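Local coordinates for uncharacterized DUF364 family protein (Pyrococcus horikoshii, PDB 3NPG) that is of unknown function but is probably involved in heavy-metal chelation, with a probable Rossmann-like C-terminal part, at residues A[5-10]-A[72-77]; A[60-63]-A[68-71]. All coordinates share one frame; numbering follows the deposited sequence.

Contact 1 of 2, residues A[5-10]-A[72-77]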
loop_
_atom_site.group_PDB
_atom_site.type_symbol
_atom_site.label_atom_id
_atom_site.label_comp_id
_atom_site.label_asym_id
_atom_site.label_seq_id
_atom_site.Cartn_x
_atom_site.Cartn_y
_atom_site.Cartn_z
HETATM N N MSE A 5 -9.978 -2.815 -25.638
HETATM C CA MSE A 5 -9.446 -1.554 -25.137
HETATM C C MSE A 5 -9.428 -0.494 -26.201
HETATM O O MSE A 5 -9.157 -0.795 -27.363
HETATM C CB MSE A 5 -8.005 -1.747 -24.636
HETATM C CG MSE A 5 -7.885 -2.585 -23.400
HETATM SE SE MSE A 5 -6.075 -2.481 -22.694
HETATM C CE MSE A 5 -6.207 -0.836 -21.794
ATOM N N LEU A 6 -9.563 0.777 -25.789
ATOM C CA LEU A 6 -9.285 1.912 -26.656
ATOM C C LEU A 6 -7.784 1.881 -27.022
ATOM O O LEU A 6 -7.415 2.210 -28.149
ATOM C CB LEU A 6 -9.627 3.225 -25.926
ATOM C CG LEU A 6 -9.328 4.534 -26.676
ATOM C CD1 LEU A 6 -10.101 4.615 -27.967
ATOM C CD2 LEU A 6 -9.628 5.734 -25.805
ATOM N N LEU A 7 -6.941 1.392 -26.083
ATOM C CA LEU A 7 -5.493 1.257 -26.269
ATOM C C LEU A 7 -5.160 0.213 -27.353
ATOM O O LEU A 7 -4.110 0.299 -27.986
ATOM C CB LEU A 7 -4.839 0.873 -24.929
ATOM C CG LEU A 7 -3.367 1.205 -24.753
ATOM C CD1 LEU A 7 -3.071 2.633 -25.168
ATOM C CD2 LEU A 7 -2.944 0.977 -23.335
ATOM N N SER A 8 -6.075 -0.749 -27.587
ATOM C CA SER A 8 -5.895 -1.763 -28.626
ATOM C C SER A 8 -6.134 -1.152 -30.004
ATOM O O SER A 8 -5.550 -1.601 -30.987
ATOM C CB SER A 8 -6.846 -2.927 -28.398
ATOM O OG SER A 8 -6.361 -4.109 -29.007
ATOM N N ARG A 9 -6.986 -0.115 -30.072
ATOM C CA ARG A 9 -7.285 0.580 -31.326
ATOM C C ARG A 9 -6.221 1.628 -31.627
ATOM O O ARG A 9 -5.877 1.838 -32.795
ATOM C CB ARG A 9 -8.686 1.213 -31.281
ATOM C CG ARG A 9 -9.805 0.183 -31.094
ATOM C CD ARG A 9 -11.194 0.781 -31.269
ATOM N NE ARG A 9 -11.575 1.653 -30.153
ATOM C CZ ARG A 9 -12.136 1.221 -29.025
ATOM N NH1 ARG A 9 -12.348 -0.078 -28.834
ATOM N NH2 ARG A 9 -12.459 2.078 -28.068
ATOM N N ILE A 10 -5.664 2.267 -30.565
ATOM C CA ILE A 10 -4.595 3.269 -30.705
ATOM C C ILE A 10 -3.306 2.620 -31.220
ATOM O O ILE A 10 -2.656 3.175 -32.106
ATOM C CB ILE A 10 -4.374 4.060 -29.373
ATOM C CG1 ILE A 10 -5.648 4.869 -28.991
ATOM C CG2 ILE A 10 -3.138 4.984 -29.473
ATOM C CD1 ILE A 10 -5.664 5.407 -27.559
ATOM N N ASP A 72 2.818 -3.317 -30.144
ATOM C CA ASP A 72 1.890 -4.452 -30.154
ATOM C C ASP A 72 1.524 -4.888 -28.723
ATOM O O ASP A 72 0.412 -5.363 -28.491
ATOM C CB ASP A 72 2.484 -5.632 -30.942
ATOM C CG ASP A 72 1.540 -6.813 -31.075
ATOM O OD1 ASP A 72 0.374 -6.599 -31.474
ATOM O OD2 ASP A 72 1.969 -7.951 -30.780
ATOM N N LYS A 73 2.447 -4.682 -27.763
ATOM C CA LYS A 73 2.252 -5.074 -26.366
ATOM C C LYS A 73 1.605 -3.955 -25.515
ATOM O O LYS A 73 1.643 -4.026 -24.289
ATOM C CB LYS A 73 3.591 -5.522 -25.741
ATOM C CG LYS A 73 4.227 -6.738 -26.432
ATOM C CD LYS A 73 3.544 -8.036 -26.051
ATOM C CE LYS A 73 4.122 -9.211 -26.783
ATOM N NZ LYS A 73 5.533 -9.458 -26.396
ATOM N N ALA A 74 0.988 -2.946 -26.167
ATOM C CA ALA A 74 0.333 -1.845 -25.456
ATOM C C ALA A 74 -0.955 -2.300 -24.774
ATOM O O ALA A 74 -1.305 -1.770 -23.725
ATOM C CB ALA A 74 0.040 -0.706 -26.409
ATOM N N ASP A 75 -1.667 -3.279 -25.372
ATOM C CA ASP A 75 -2.917 -3.796 -24.802
ATOM C C ASP A 75 -2.681 -5.100 -24.006
ATOM O O ASP A 75 -3.614 -5.897 -23.824
ATOM C CB ASP A 75 -3.983 -3.995 -25.903
ATOM C CG ASP A 75 -3.569 -4.942 -27.021
ATOM O OD1 ASP A 75 -2.352 -5.206 -27.158
ATOM O OD2 ASP A 75 -4.454 -5.380 -27.784
ATOM N N SER A 76 -1.435 -5.292 -23.495
ATOM C CA SER A 76 -1.059 -6.484 -22.728
ATOM C C SER A 76 -1.648 -6.455 -21.318
ATOM O O SER A 76 -1.920 -5.384 -20.787
ATOM C CB SER A 76 0.463 -6.606 -22.655
ATOM O OG SER A 76 0.870 -7.673 -21.814
ATOM N N LEU A 77 -1.821 -7.637 -20.704
ATOM C CA LEU A 77 -2.279 -7.734 -19.320
ATOM C C LEU A 77 -1.128 -7.381 -18.374
ATOM O O LEU A 77 -1.358 -7.028 -17.218
ATOM C CB LEU A 77 -2.807 -9.150 -19.020
ATOM C CG LEU A 77 -4.294 -9.397 -19.336
ATOM C CD1 LEU A 77 -4.523 -9.560 -20.828
ATOM C CD2 LEU A 77 -4.800 -10.616 -18.613
#
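The side chain of Asp75 overlaps that of Ser8 at the start of helix 6-17, its carboxylate meeting the serine hydroxyl. The two backbone segments come nearest here, with 5.3 Å between the CA atoms of Ser8 and Asp75. Across this gap Ser8 OG donates a hydrogen bond to Asp75 OD2 at 2.6 Å. The hydroxyl reaches the oxygen from above the carboxylate plane, 36° out of it. With OG anti to the backbone N of Ser8 (chi1 -156°), the hydroxyl is swung out across the gap to its acceptor. The carboxylate is gripped at both oxygens, since OD1 forms a salt bridge with Lys11, one helical turn along from Leu7; Lys11 also pairs with Asp72.

Beside this polar link, the selenium of Met5 (selenomethionine in the crystal) rests against Asp75, with Met5 SE 4.0 Å from Asp75 CA and 4.1 Å from Asp75 CB. Alongside, Leu7 packs on Ala74: Leu7 CG is 4.2 Å from Ala74 CB, while Leu7 CD2 meets the carbonyl oxygen Ala74 O. Both residues also touch helix 79-96, Leu7 on Val86 and Ala74 on Ile89. His160 of a second subunit packs on Met5.

The contact thus joins the first turn of helix 6-17 to the connection between helices 67-72 and 79-96. All five touching residues are buried, and the ion pair with Lys11 would be expected to favour a charged carboxylate at Asp75, its two oxygens tying this connection to Ser8 and Lys11, about one turn apart on one helix.

Contact 2 of 2, residues A[60-63]-A[68-71]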
loop_
_atom_site.group_PDB
_atom_site.type_symbol
_atom_site.label_atom_id
_atom_site.label_comp_id
_atom_site.label_asym_id
_atom_site.label_seq_id
_atom_site.Cartn_x
_atom_site.Cartn_y
_atom_site.Cartn_z
ATOM N N ASN A 60 8.770 -10.008 -18.610
ATOM C CA ASN A 60 8.515 -9.419 -19.929
ATOM C C ASN A 60 8.673 -10.480 -21.030
ATOM O O ASN A 60 9.726 -11.119 -21.131
ATOM C CB ASN A 60 9.442 -8.216 -20.183
ATOM C CG ASN A 60 8.890 -7.213 -21.176
ATOM O OD1 ASN A 60 8.388 -7.564 -22.244
ATOM N ND2 ASN A 60 9.008 -5.935 -20.856
ATOM N N SER A 61 7.609 -10.690 -21.832
ATOM C CA SER A 61 7.613 -11.685 -22.911
ATOM C C SER A 61 8.455 -11.237 -24.118
ATOM O O SER A 61 8.829 -12.073 -24.948
ATOM C CB SER A 61 6.190 -12.007 -23.351
ATOM O OG SER A 61 5.520 -10.843 -23.804
ATOM N N ILE A 62 8.760 -9.916 -24.214
ATOM C CA ILE A 62 9.578 -9.368 -25.302
ATOM C C ILE A 62 11.025 -9.894 -25.217
ATOM O O ILE A 62 11.717 -9.657 -24.221
ATOM C CB ILE A 62 9.513 -7.808 -25.335
ATOM C CG1 ILE A 62 8.072 -7.329 -25.625
ATOM C CG2 ILE A 62 10.495 -7.237 -26.358
ATOM C CD1 ILE A 62 7.769 -5.889 -25.186
ATOM N N GLU A 63 11.450 -10.653 -26.235
ATOM C CA GLU A 63 12.804 -11.196 -26.296
ATOM C C GLU A 63 13.693 -10.303 -27.153
ATOM O O GLU A 63 14.784 -9.924 -26.723
ATOM C CB GLU A 63 12.792 -12.640 -26.835
ATOM C CG GLU A 63 12.030 -13.624 -25.953
ATOM C CD GLU A 63 12.575 -13.794 -24.545
ATOM O OE1 GLU A 63 13.817 -13.842 -24.386
ATOM O OE2 GLU A 63 11.756 -13.921 -23.606
ATOM N N LEU A 68 7.863 -1.871 -33.288
ATOM C CA LEU A 68 6.595 -2.551 -33.588
ATOM C C LEU A 68 6.218 -3.575 -32.505
ATOM O O LEU A 68 5.037 -3.722 -32.192
ATOM C CB LEU A 68 6.650 -3.219 -34.976
ATOM C CG LEU A 68 6.692 -2.258 -36.179
ATOM C CD1 LEU A 68 7.085 -2.986 -37.442
ATOM C CD2 LEU A 68 5.359 -1.545 -36.361
ATOM N N GLU A 69 7.230 -4.262 -31.915
ATOM C CA GLU A 69 7.019 -5.242 -30.834
ATOM C C GLU A 69 6.507 -4.540 -29.572
ATOM O O GLU A 69 5.573 -5.031 -28.932
ATOM C CB GLU A 69 8.328 -6.011 -30.535
ATOM C CG GLU A 69 8.197 -7.104 -29.477
ATOM C CD GLU A 69 7.545 -8.395 -29.941
ATOM O OE1 GLU A 69 7.664 -8.726 -31.143
ATOM O OE2 GLU A 69 6.983 -9.114 -29.083
ATOM N N PHE A 70 7.094 -3.366 -29.239
ATOM C CA PHE A 70 6.677 -2.572 -28.078
ATOM C C PHE A 70 5.237 -2.115 -28.217
ATOM O O PHE A 70 4.437 -2.346 -27.312
ATOM C CB PHE A 70 7.609 -1.356 -27.878
ATOM C CG PHE A 70 8.936 -1.645 -27.198
ATOM C CD1 PHE A 70 9.231 -2.918 -26.717
ATOM C CD2 PHE A 70 9.872 -0.636 -27.005
ATOM C CE1 PHE A 70 10.447 -3.180 -26.088
ATOM C CE2 PHE A 70 11.087 -0.899 -26.372
ATOM C CZ PHE A 70 11.369 -2.169 -25.919
ATOM N N ILE A 71 4.883 -1.516 -29.387
ATOM C CA ILE A 71 3.526 -1.004 -29.656
ATOM C C ILE A 71 2.471 -2.121 -29.634
ATOM O O ILE A 71 1.368 -1.904 -29.137
ATOM C CB ILE A 71 3.477 -0.165 -30.982
ATOM C CG1 ILE A 71 4.508 0.991 -30.947
ATOM C CG2 ILE A 71 2.059 0.374 -31.245
ATOM C CD1 ILE A 71 4.778 1.643 -32.298
#
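An Asx turn shapes the loop that leads toward helix 67-72: Asn60 OD1 accepts a hydrogen bond from the backbone N of Ile62 at 3.1 Å, with an N-H...O angle of 157°. From this turn Ile62 points its side chain at the helix and meets two consecutive residues. Its CG1 and CG2 both lie 3.9 Å from Glu69 CG, the two side chains running alongside each other, antiparallel. The CG of Glu69 stands anti to its own N (chi1 -177°), which carries the aliphatic part out to the isoleucine, while the carboxylate turns to a salt bridge with Lys73.

Against Phe70 the approach is at about a right angle and comes at the ring edge, near the ring plane. An alanine in place of Ile62 would lack both CG branches and CD1, and would probably leave Glu69 CG and the Phe70 edge without their apolar neighbour from this loop. Leu232 of a third subunit packs on Ile62 and Phe70 alike, placing the contact at a subunit interface, and Phe26 meets the Phe70 ring edge-to-face. The nearest approach to the ring is Ile62 CD1 to Phe70 CD1, 3.6 Å.

Both contacts involve helix 67-72 or the loops on its two flanks: contact 2 holds the loop ahead of it, contact 1 the connection behind it. Along the chain, 60-63/68-71 falls between the two segments of 5-10/72-77, and the contact centres lie about 12 Å apart. Both are buried, but contact 1 lies nearer the chain's centre, about 14 Å against about 20 Å between centres, and combines a hydrogen bond with apolar packing; contact 2 is apolar across its segments and includes the partly exposed Glu69. Lys73 joins them, its NZ 2.9 Å from Ser61 OG in a probable hydrogen bond. Different subunits adjoin the two, a second at contact 1 and a third at contact 2.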